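PDB 4PQI: In2-1 family protein, glutathione transferase lambda3 from Populus trichocarpa, which probably catalyses glutathione-dependent thiol-transferase reactions, as a monomeric member of the plant-specific Lambda class of glutathione transferases. Local coordinates for residues 121-126 with 158-163; 167-172 with 177-182; 128-133 with 151-156. One frame throughout, in Å; residues are numbered along the deposited sequence.

In the fold
The three contacts all lie in the helical C-terminal part of the glutathione transferase fold. Coming from the N terminus, the chain enters helix 118-139, which supplies 121-126 to contact 1 and then 128-133 to contact 3. It returns along helix 151-160, where 151-156 closes contact 3 first and 158-163 closes contact 1 afterwards, so contact 3 is nested inside the loop of contact 1. Contact 2 follows in series: 167-172 folds onto 177-182, the start of helix 177-197, across a short connection. Leu161 packs on the 168-170 backbone, joining contacts 1 and 2, while Tyr182 packs on Tyr130, joining contacts 2 and 3.

Contact 1. Residues 121-126 with 158-163; sequences KEFAEE and ENALHK. With CA (calcium ion), chain D.
Phe123 and Lys163 mark the nearest approach of the two backbones, 8.8 Å between their CA atoms, so side chains have to bridge the gap. Residues 121-126 are regular helix, part of 118-139. Opposite them, in 158-163, a type I beta turn runs from Ala160 to Lys163, tied by Lys163 N to Ala160 O at 3.0 Å. The turn presents both Ala160 and Lys163 to the Phe123 ring.

With CG anti to the backbone N (chi1 -160°), the Phe123 side chain reaches straight out at this turn. Lys163 CG sits 4.0 Å from the centroid of the Phe123 ring and only 8° off its normal, a CH-pi contact over one face. The lysine chain is bent at chi2 (95°), which carries CD and CE on across the same ring, CE lying 4.0 Å from Phe123 CD1. Ala160 takes the far end of the ring: its CA is in plane at the edge, and its CB meets Phe123 CZ at 3.8 Å. Leu171 also packs on Phe123.

On the other side of the turn, His162 O binds a calcium ion at 2.4 Å, a site that Asp165 shares. Water 1 joins that ion to His162 ND1, and water 2 joins it to Lys163 O. The His162 and Lys163 carbonyls are thus engaged, one by the ion directly, the other through a water bound to it.

Across the contact itself the attraction is dispersion and CH-pi, with no directional polar bond. The lysine spends its methylenes on the ring while NZ goes on beyond it, 5.4 Å from Glu126 OE1, too far for a salt bridge, though the opposite charges may attract weakly.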
loop_
_atom_site.group_PDB
_atom_site.type_symbol
_atom_site.label_atom_id
_atom_site.label_comp_id
_atom_site.label_asym_id
_atom_site.label_seq_id
_atom_site.Cartn_x
_atom_site.Cartn_y
_atom_site.Cartn_z
ATOM N N LYS A 121 1.855 7.179 -18.308
ATOM C CA LYS A 121 1.806 8.241 -17.300
ATOM C C LYS A 121 0.387 8.768 -17.127
ATOM O O LYS A 121 -0.065 8.997 -16.004
ATOM C CB LYS A 121 2.714 9.410 -17.695
ATOM C CG LYS A 121 4.202 9.096 -17.766
ATOM C CD LYS A 121 4.903 9.313 -16.431
ATOM C CE LYS A 121 5.021 10.793 -16.078
ATOM N NZ LYS A 121 5.812 11.010 -14.820
ATOM N N GLU A 122 -0.307 8.995 -18.240
ATOM C CA GLU A 122 -1.699 9.426 -18.165
ATOM C C GLU A 122 -2.643 8.392 -17.537
ATOM O O GLU A 122 -3.501 8.743 -16.724
ATOM C CB GLU A 122 -2.221 9.863 -19.531
ATOM C CG GLU A 122 -1.905 11.317 -19.807
ATOM C CD GLU A 122 -2.115 12.186 -18.576
ATOM O OE1 GLU A 122 -3.279 12.318 -18.130
ATOM O OE2 GLU A 122 -1.118 12.721 -18.041
ATOM N N PHE A 123 -2.508 7.130 -17.930
ATOM C CA PHE A 123 -3.330 6.079 -17.338
ATOM C C PHE A 123 -3.061 5.945 -15.851
ATOM O O PHE A 123 -3.962 5.607 -15.079
ATOM C CB PHE A 123 -3.054 4.728 -17.987
ATOM C CG PHE A 123 -4.150 3.733 -17.780
ATOM C CD1 PHE A 123 -5.460 4.072 -18.082
ATOM C CD2 PHE A 123 -3.879 2.459 -17.307
ATOM C CE1 PHE A 123 -6.486 3.168 -17.912
ATOM C CE2 PHE A 123 -4.920 1.534 -17.144
ATOM C CZ PHE A 123 -6.212 1.893 -17.441
ATOM N N ALA A 124 -1.806 6.157 -15.458
ATOM C CA ALA A 124 -1.426 6.074 -14.047
ATOM C C ALA A 124 -2.207 7.106 -13.238
ATOM O O ALA A 124 -2.663 6.830 -12.124
ATOM C CB ALA A 124 0.071 6.297 -13.879
ATOM N N GLU A 125 -2.386 8.292 -13.817
ATOM C CA GLU A 125 -3.081 9.356 -13.112
ATOM C C GLU A 125 -4.560 9.028 -12.967
ATOM O O GLU A 125 -5.173 9.331 -11.937
ATOM C CB GLU A 125 -2.861 10.705 -13.797
ATOM C CG GLU A 125 -1.433 11.224 -13.635
ATOM C CD GLU A 125 -1.012 11.369 -12.169
ATOM O OE1 GLU A 125 -1.788 11.942 -11.371
ATOM O OE2 GLU A 125 0.096 10.911 -11.807
ATOM N N GLU A 126 -5.125 8.388 -13.988
ATOM C CA GLU A 126 -6.521 7.990 -13.931
ATOM C C GLU A 126 -6.706 6.965 -12.816
ATOM O O GLU A 126 -7.640 7.055 -12.030
ATOM C CB GLU A 126 -6.966 7.380 -15.253
ATOM C CG GLU A 126 -6.914 8.329 -16.412
ATOM C CD GLU A 126 -8.101 8.165 -17.319
ATOM O OE1 GLU A 126 -8.031 7.314 -18.234
ATOM O OE2 GLU A 126 -9.107 8.877 -17.104
ATOM N N GLU A 158 -10.126 -5.220 -13.380
ATOM C CA GLU A 158 -9.976 -6.229 -14.431
ATOM C C GLU A 158 -9.858 -5.571 -15.814
ATOM O O GLU A 158 -8.958 -5.894 -16.603
ATOM C CB GLU A 158 -11.159 -7.214 -14.409
ATOM C CG GLU A 158 -11.150 -8.269 -15.524
ATOM C CD GLU A 158 -9.996 -9.236 -15.391
ATOM O OE1 GLU A 158 -9.325 -9.237 -14.337
ATOM O OE2 GLU A 158 -9.744 -9.995 -16.342
ATOM N N ASN A 159 -10.778 -4.655 -16.103
ATOM C CA ASN A 159 -10.777 -3.984 -17.400
ATOM C C ASN A 159 -9.565 -3.058 -17.607
ATOM O O ASN A 159 -8.977 -3.036 -18.691
ATOM C CB ASN A 159 -12.115 -3.285 -17.632
ATOM C CG ASN A 159 -13.238 -4.283 -17.897
ATOM O OD1 ASN A 159 -13.097 -5.169 -18.724
ATOM N ND2 ASN A 159 -14.339 -4.157 -17.172
ATOM N N ALA A 160 -9.178 -2.332 -16.558
ATOM C CA ALA A 160 -7.970 -1.517 -16.585
ATOM C C ALA A 160 -6.748 -2.347 -16.986
ATOM O O ALA A 160 -5.899 -1.872 -17.746
ATOM C CB ALA A 160 -7.734 -0.824 -15.214
ATOM N N LEU A 161 -6.673 -3.589 -16.496
ATOM C CA LEU A 161 -5.545 -4.470 -16.804
ATOM C C LEU A 161 -5.490 -4.935 -18.267
ATOM O O LEU A 161 -4.484 -5.501 -18.700
ATOM C CB LEU A 161 -5.502 -5.669 -15.852
ATOM C CG LEU A 161 -5.018 -5.327 -14.441
ATOM C CD1 LEU A 161 -5.423 -6.407 -13.453
ATOM C CD2 LEU A 161 -3.486 -5.087 -14.410
ATOM N N HIS A 162 -6.567 -4.708 -19.017
ATOM C CA HIS A 162 -6.581 -4.982 -20.461
ATOM C C HIS A 162 -6.038 -3.815 -21.298
ATOM O O HIS A 162 -5.883 -3.938 -22.511
ATOM C CB HIS A 162 -8.001 -5.322 -20.940
ATOM C CG HIS A 162 -8.410 -6.737 -20.680
ATOM N ND1 HIS A 162 -8.182 -7.753 -21.583
ATOM C CD2 HIS A 162 -9.033 -7.306 -19.622
ATOM C CE1 HIS A 162 -8.644 -8.887 -21.092
ATOM N NE2 HIS A 162 -9.162 -8.645 -19.901
ATOM N N LYS A 163 -5.740 -2.683 -20.665
ATOM C CA LYS A 163 -5.309 -1.504 -21.422
ATOM C C LYS A 163 -3.922 -1.704 -22.088
ATOM O O LYS A 163 -3.759 -1.526 -23.292
ATOM C CB LYS A 163 -5.341 -0.260 -20.514
ATOM C CG LYS A 163 -4.848 1.031 -21.165
ATOM C CD LYS A 163 -5.979 1.859 -21.726
ATOM C CE LYS A 163 -5.514 3.277 -22.048
ATOM N NZ LYS A 163 -6.657 4.160 -22.426
HETATM CA CA CA D . -5.711 -5.245 -24.470
HETATM O O HOH W 1 -6.161 -7.590 -23.592
HETATM O O HOH W 2 -5.494 -3.122 -25.103
HETATM O O HOH W 3 -6.445 -5.720 -26.725
#

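Contact 2. Residues 167-172 with 177-182; sequences GPFFLG and LVDIAY. With CA (calcium ion), chain C.
Asp179 meets Phe170 because both side chains turn CG anti to their own carbonyl carbon, at chi1 -51° for the aspartate and -74° for the phenylalanine, and the two side chains then run alongside one another, pointing opposite ways. The aspartate belongs to the Ser-x-x-Asp N-capping box that opens this core helix in glutathione transferases: Asp179 OD2 accepts the backbone N-H of Ser176, just ahead of helix 177-197, and Ser176 OG bonds Val178 N.

The same carboxylate also captures the preceding loop. A type I beta turn from Phe169 to Gly172 directs its corner amides at it, and Phe170 N gives Asp179 OD1 a nearly straight bond of 3.0 Å (171°) to the syn lone pair. Trp211 NE1 bonds OD1 as well, so each carboxylate oxygen of this buried group has a protein N-H, and the charge is probably stabilised by all of them. An asparagine in place of Asp179 would probably leave one of these N-H groups facing an amide NH2, and the loop less firmly held to the helix start.

Carbon packing surrounds the polar centre. Phe169 CB lies 3.3 Å from Asp179 OD2. Val178 splits its branches, CG1 going to Phe170 CB at 3.7 Å and CG2 to Leu171 CD1 at 4.0 Å. Beyond them Phe170 CE2 reaches Tyr182 CD2 at 4.1 Å, the two ring planes inclined to each other, and Tyr182 OH bonds Leu127 O on helix 118-139. At the loop's outer end, Gly167 O binds a calcium ion together with Phe164 O.

The second corner amide is linked through solvent: water 5 accepts from Leu171 N at 3.1 Å and donates to Asp179 OD2 at 2.6 Å.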
loop_
_atom_site.group_PDB
_atom_site.type_symbol
_atom_site.label_atom_id
_atom_site.label_comp_id
_atom_site.label_asym_id
_atom_site.label_seq_id
_atom_site.Cartn_x
_atom_site.Cartn_y
_atom_site.Cartn_z
ATOM N N GLY A 167 2.438 -6.622 -20.563
ATOM C CA GLY A 167 2.738 -7.211 -19.267
ATOM C C GLY A 167 1.553 -7.190 -18.322
ATOM O O GLY A 167 0.532 -6.571 -18.622
ATOM N N PRO A 168 1.691 -7.851 -17.162
ATOM C CA PRO A 168 0.579 -8.119 -16.245
ATOM C C PRO A 168 0.245 -6.998 -15.260
ATOM O O PRO A 168 -0.726 -7.135 -14.510
ATOM C CB PRO A 168 1.085 -9.340 -15.477
ATOM C CG PRO A 168 2.532 -9.096 -15.372
ATOM C CD PRO A 168 2.941 -8.460 -16.679
ATOM N N PHE A 169 1.021 -5.920 -15.240
ATOM C CA PHE A 169 0.806 -4.856 -14.265
ATOM C C PHE A 169 -0.127 -3.794 -14.842
ATOM O O PHE A 169 -0.398 -3.796 -16.045
ATOM C CB PHE A 169 2.144 -4.245 -13.817
ATOM C CG PHE A 169 3.121 -5.259 -13.278
ATOM C CD1 PHE A 169 2.907 -5.866 -12.050
ATOM C CD2 PHE A 169 4.248 -5.606 -14.002
ATOM C CE1 PHE A 169 3.799 -6.809 -11.560
ATOM C CE2 PHE A 169 5.153 -6.544 -13.521
ATOM C CZ PHE A 169 4.931 -7.146 -12.294
ATOM N N PHE A 170 -0.634 -2.894 -14.001
ATOM C CA PHE A 170 -1.552 -1.875 -14.513
ATOM C C PHE A 170 -0.989 -1.076 -15.686
ATOM O O PHE A 170 -1.722 -0.744 -16.621
ATOM C CB PHE A 170 -2.049 -0.942 -13.410
ATOM C CG PHE A 170 -3.072 -1.571 -12.501
ATOM C CD1 PHE A 170 -4.357 -1.837 -12.958
ATOM C CD2 PHE A 170 -2.760 -1.874 -11.183
ATOM C CE1 PHE A 170 -5.301 -2.408 -12.131
ATOM C CE2 PHE A 170 -3.707 -2.453 -10.342
ATOM C CZ PHE A 170 -4.975 -2.727 -10.816
ATOM N N LEU A 171 0.307 -0.792 -15.670
ATOM C CA LEU A 171 0.889 -0.061 -16.790
ATOM C C LEU A 171 1.643 -0.977 -17.754
ATOM O O LEU A 171 2.438 -0.514 -18.571
ATOM C CB LEU A 171 1.774 1.080 -16.283
ATOM C CG LEU A 171 1.075 2.036 -15.299
ATOM C CD1 LEU A 171 2.065 3.099 -14.796
ATOM C CD2 LEU A 171 -0.149 2.679 -15.937
ATOM N N GLY A 172 1.389 -2.277 -17.666
ATOM C CA GLY A 172 1.960 -3.222 -18.615
ATOM C C GLY A 172 3.184 -3.984 -18.137
ATOM O O GLY A 172 3.137 -4.706 -17.141
ATOM N N LEU A 177 4.100 2.388 -9.254
ATOM C CA LEU A 177 3.368 2.983 -8.138
ATOM C C LEU A 177 1.873 2.618 -8.121
ATOM O O LEU A 177 1.258 2.544 -7.043
ATOM C CB LEU A 177 3.542 4.508 -8.133
ATOM C CG LEU A 177 4.963 5.044 -7.889
ATOM C CD1 LEU A 177 4.990 6.582 -7.807
ATOM C CD2 LEU A 177 5.575 4.419 -6.632
ATOM N N VAL A 178 1.299 2.398 -9.305
ATOM C CA VAL A 178 -0.111 2.051 -9.427
ATOM C C VAL A 178 -0.404 0.696 -8.791
ATOM O O VAL A 178 -1.310 0.586 -7.962
ATOM C CB VAL A 178 -0.602 2.086 -10.894
ATOM C CG1 VAL A 178 -2.094 1.838 -10.960
ATOM C CG2 VAL A 178 -0.286 3.433 -11.535
ATOM N N ASP A 179 0.357 -0.323 -9.178
ATOM C CA ASP A 179 0.279 -1.636 -8.540
ATOM C C ASP A 179 0.405 -1.514 -7.021
ATOM O O ASP A 179 -0.387 -2.080 -6.279
ATOM C CB ASP A 179 1.366 -2.567 -9.088
ATOM C CG ASP A 179 1.367 -2.611 -10.610
ATOM O OD1 ASP A 179 0.353 -3.074 -11.178
ATOM O OD2 ASP A 179 2.368 -2.182 -11.233
ATOM N N ILE A 180 1.393 -0.747 -6.583
ATOM C CA ILE A 180 1.662 -0.544 -5.159
ATOM C C ILE A 180 0.486 0.116 -4.438
ATOM O O ILE A 180 0.165 -0.240 -3.301
ATOM C CB ILE A 180 2.961 0.288 -4.975
ATOM C CG1 ILE A 180 4.140 -0.505 -5.536
ATOM C CG2 ILE A 180 3.152 0.722 -3.501
ATOM C CD1 ILE A 180 5.464 0.223 -5.604
ATOM N N ALA A 181 -0.154 1.078 -5.097
ATOM C CA ALA A 181 -1.299 1.779 -4.515
ATOM C C ALA A 181 -2.464 0.827 -4.217
ATOM O O ALA A 181 -3.122 0.943 -3.171
ATOM C CB ALA A 181 -1.762 2.921 -5.448
ATOM N N TYR A 182 -2.699 -0.124 -5.122
ATOM C CA TYR A 182 -3.847 -1.026 -5.007
ATOM C C TYR A 182 -3.648 -2.303 -4.187
ATOM O O TYR A 182 -4.572 -2.761 -3.490
ATOM C CB TYR A 182 -4.373 -1.388 -6.401
ATOM C CG TYR A 182 -5.204 -0.275 -6.975
ATOM C CD1 TYR A 182 -6.533 -0.141 -6.624
ATOM C CD2 TYR A 182 -4.649 0.671 -7.831
ATOM C CE1 TYR A 182 -7.297 0.883 -7.123
ATOM C CE2 TYR A 182 -5.409 1.707 -8.336
ATOM C CZ TYR A 182 -6.734 1.802 -7.973
ATOM O OH TYR A 182 -7.518 2.819 -8.454
HETATM CA CA CA C . -1.807 -6.471 -19.583
HETATM O O HOH W 4 -1.874 -4.858 -17.695
HETATM O O HOH W 5 2.454 -0.908 -13.476
HETATM O O HOH W 6 -2.722 -7.876 -18.003
HETATM O O HOH W 7 -0.703 -8.391 -20.841
HETATM O O HOH W 8 -3.611 -6.835 -21.104
#

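Contact 3. Residues 128-133 with 151-156; sequences FSYTDK and GPAFDH. Unlike the reference sequence in segment 151-156: His156 (reference Tyr).
Tyr130 receives His156 over one face of its ring: His156 CD2 stands 3.4 Å above the plane of the Tyr130 ring, over its centre. The imidazole leads with this carbon, and the two ring planes are tilted 49° from one another. His156, which replaces a tyrosine of the reference sequence, also brings its CB to 3.5 Å from Tyr130 OH. The phenol end passes on to Ala153, whose CA is 3.3 Å from Tyr130 OH, with Ala153 O near the plane of the ring at its edge.

Both aromatic side chains carry CG anti to the backbone N (chi1 180° for Tyr130), which sends Tyr130 across the space between two nearly antiparallel helices. Their segment axes are 11.4 Å apart at closest approach and 162° from parallel, so this one long side chain does much of the bridging. Behind it the helix is kinked, the N atoms of Asp132 and Lys133 lacking bonds to the preceding turn, while Phe128 O accepts from both Thr131 N and Thr131 OG1.

Further out, Tyr182 packs on Tyr130, Ala153 packs on Phe134 and Val138, and Asp155 makes a salt bridge to Arg205.

Between these segments the joining is by van der Waals contact, His156 CD2 over the Tyr130 face and the phenol oxygen against Ala153; His156 contributes shape rather than a hydrogen bond to Tyr130.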
loop_
_atom_site.group_PDB
_atom_site.type_symbol
_atom_site.label_atom_id
_atom_site.label_comp_id
_atom_site.label_asym_id
_atom_site.label_seq_id
_atom_site.Cartn_x
_atom_site.Cartn_y
_atom_site.Cartn_z
ATOM N N PHE A 128 -4.690 6.402 -10.119
ATOM C CA PHE A 128 -4.520 7.095 -8.831
ATOM C C PHE A 128 -5.825 7.780 -8.385
ATOM O O PHE A 128 -6.245 7.674 -7.228
ATOM C CB PHE A 128 -3.382 8.127 -8.917
ATOM C CG PHE A 128 -2.007 7.515 -8.923
ATOM C CD1 PHE A 128 -1.692 6.468 -8.054
ATOM C CD2 PHE A 128 -1.032 7.972 -9.788
ATOM C CE1 PHE A 128 -0.424 5.895 -8.047
ATOM C CE2 PHE A 128 0.240 7.398 -9.790
ATOM C CZ PHE A 128 0.537 6.357 -8.913
ATOM N N SER A 129 -6.460 8.477 -9.316
ATOM C CA SER A 129 -7.709 9.167 -9.031
ATOM C C SER A 129 -8.804 8.195 -8.591
ATOM O O SER A 129 -9.632 8.531 -7.747
ATOM C CB SER A 129 -8.168 9.953 -10.256
ATOM O OG SER A 129 -7.317 11.067 -10.478
ATOM N N TYR A 130 -8.794 6.992 -9.154
ATOM C CA TYR A 130 -9.824 6.008 -8.842
ATOM C C TYR A 130 -9.603 5.280 -7.499
ATOM O O TYR A 130 -10.493 4.587 -7.024
ATOM C CB TYR A 130 -9.975 5.014 -10.005
ATOM C CG TYR A 130 -11.019 3.939 -9.795
ATOM C CD1 TYR A 130 -10.639 2.622 -9.548
ATOM C CD2 TYR A 130 -12.377 4.235 -9.830
ATOM C CE1 TYR A 130 -11.575 1.627 -9.350
ATOM C CE2 TYR A 130 -13.332 3.232 -9.638
ATOM C CZ TYR A 130 -12.915 1.934 -9.390
ATOM O OH TYR A 130 -13.823 0.926 -9.181
ATOM N N THR A 131 -8.453 5.471 -6.853
ATOM C CA THR A 131 -8.148 4.678 -5.648
ATOM C C THR A 131 -9.167 4.812 -4.499
ATOM O O THR A 131 -9.588 3.816 -3.914
ATOM C CB THR A 131 -6.732 4.943 -5.092
ATOM O OG1 THR A 131 -6.601 6.318 -4.727
ATOM C CG2 THR A 131 -5.668 4.569 -6.114
ATOM N N ASP A 132 -9.553 6.033 -4.170
ATOM C CA ASP A 132 -10.510 6.232 -3.078
ATOM C C ASP A 132 -11.931 5.825 -3.495
ATOM O O ASP A 132 -12.712 5.374 -2.655
ATOM C CB ASP A 132 -10.450 7.667 -2.504
ATOM C CG ASP A 132 -10.698 8.739 -3.556
ATOM O OD1 ASP A 132 -10.442 8.480 -4.752
ATOM O OD2 ASP A 132 -11.144 9.849 -3.186
ATOM N N LYS A 133 -12.264 5.957 -4.784
ATOM C CA LYS A 133 -13.547 5.424 -5.259
ATOM C C LYS A 133 -13.603 3.886 -5.202
ATOM O O LYS A 133 -14.638 3.314 -4.840
ATOM C CB LYS A 133 -13.915 5.923 -6.657
ATOM C CG LYS A 133 -15.257 5.360 -7.146
ATOM C CD LYS A 133 -15.772 6.046 -8.403
ATOM C CE LYS A 133 -17.142 5.507 -8.810
ATOM N NZ LYS A 133 -18.206 5.845 -7.818
ATOM N N GLY A 151 -18.608 -5.996 -7.035
ATOM C CA GLY A 151 -18.236 -6.474 -8.356
ATOM C C GLY A 151 -17.768 -5.420 -9.356
ATOM O O GLY A 151 -16.712 -5.577 -9.969
ATOM N N PRO A 152 -18.551 -4.338 -9.534
ATOM C CA PRO A 152 -18.175 -3.302 -10.506
ATOM C C PRO A 152 -16.797 -2.690 -10.233
ATOM O O PRO A 152 -16.111 -2.271 -11.170
ATOM C CB PRO A 152 -19.277 -2.253 -10.331
ATOM C CG PRO A 152 -20.476 -3.075 -9.939
ATOM C CD PRO A 152 -19.914 -4.115 -9.008
ATOM N N ALA A 153 -16.391 -2.650 -8.968
ATOM C CA ALA A 153 -15.094 -2.082 -8.629
ATOM C C ALA A 153 -13.949 -3.029 -8.998
ATOM O O ALA A 153 -12.930 -2.595 -9.533
ATOM C CB ALA A 153 -15.043 -1.659 -7.154
ATOM N N PHE A 154 -14.111 -4.324 -8.730
ATOM C CA PHE A 154 -13.136 -5.298 -9.221
ATOM C C PHE A 154 -13.158 -5.410 -10.751
ATOM O O PHE A 154 -12.121 -5.662 -11.369
ATOM C CB PHE A 154 -13.315 -6.664 -8.545
ATOM C CG PHE A 154 -13.014 -6.635 -7.073
ATOM C CD1 PHE A 154 -11.697 -6.496 -6.622
ATOM C CD2 PHE A 154 -14.041 -6.694 -6.137
ATOM C CE1 PHE A 154 -11.416 -6.441 -5.259
ATOM C CE2 PHE A 154 -13.766 -6.649 -4.778
ATOM C CZ PHE A 154 -12.455 -6.516 -4.336
ATOM N N ASP A 155 -14.327 -5.223 -11.356
ATOM C CA ASP A 155 -14.435 -5.240 -12.815
ATOM C C ASP A 155 -13.618 -4.075 -13.396
ATOM O O ASP A 155 -12.940 -4.221 -14.408
ATOM C CB ASP A 155 -15.897 -5.137 -13.270
ATOM C CG ASP A 155 -16.654 -6.449 -13.149
ATOM O OD1 ASP A 155 -16.063 -7.460 -12.701
ATOM O OD2 ASP A 155 -17.858 -6.466 -13.496
ATOM N N HIS A 156 -13.689 -2.921 -12.748
ATOM C CA HIS A 156 -12.922 -1.770 -13.189
ATOM C C HIS A 156 -11.425 -2.108 -13.203
ATOM O O HIS A 156 -10.724 -1.803 -14.159
ATOM C CB HIS A 156 -13.217 -0.547 -12.321
ATOM C CG HIS A 156 -13.042 0.757 -13.039
ATOM N ND1 HIS A 156 -13.788 1.100 -14.146
ATOM C CD2 HIS A 156 -12.192 1.791 -12.823
ATOM C CE1 HIS A 156 -13.412 2.293 -14.577
ATOM N NE2 HIS A 156 -12.447 2.735 -13.789
#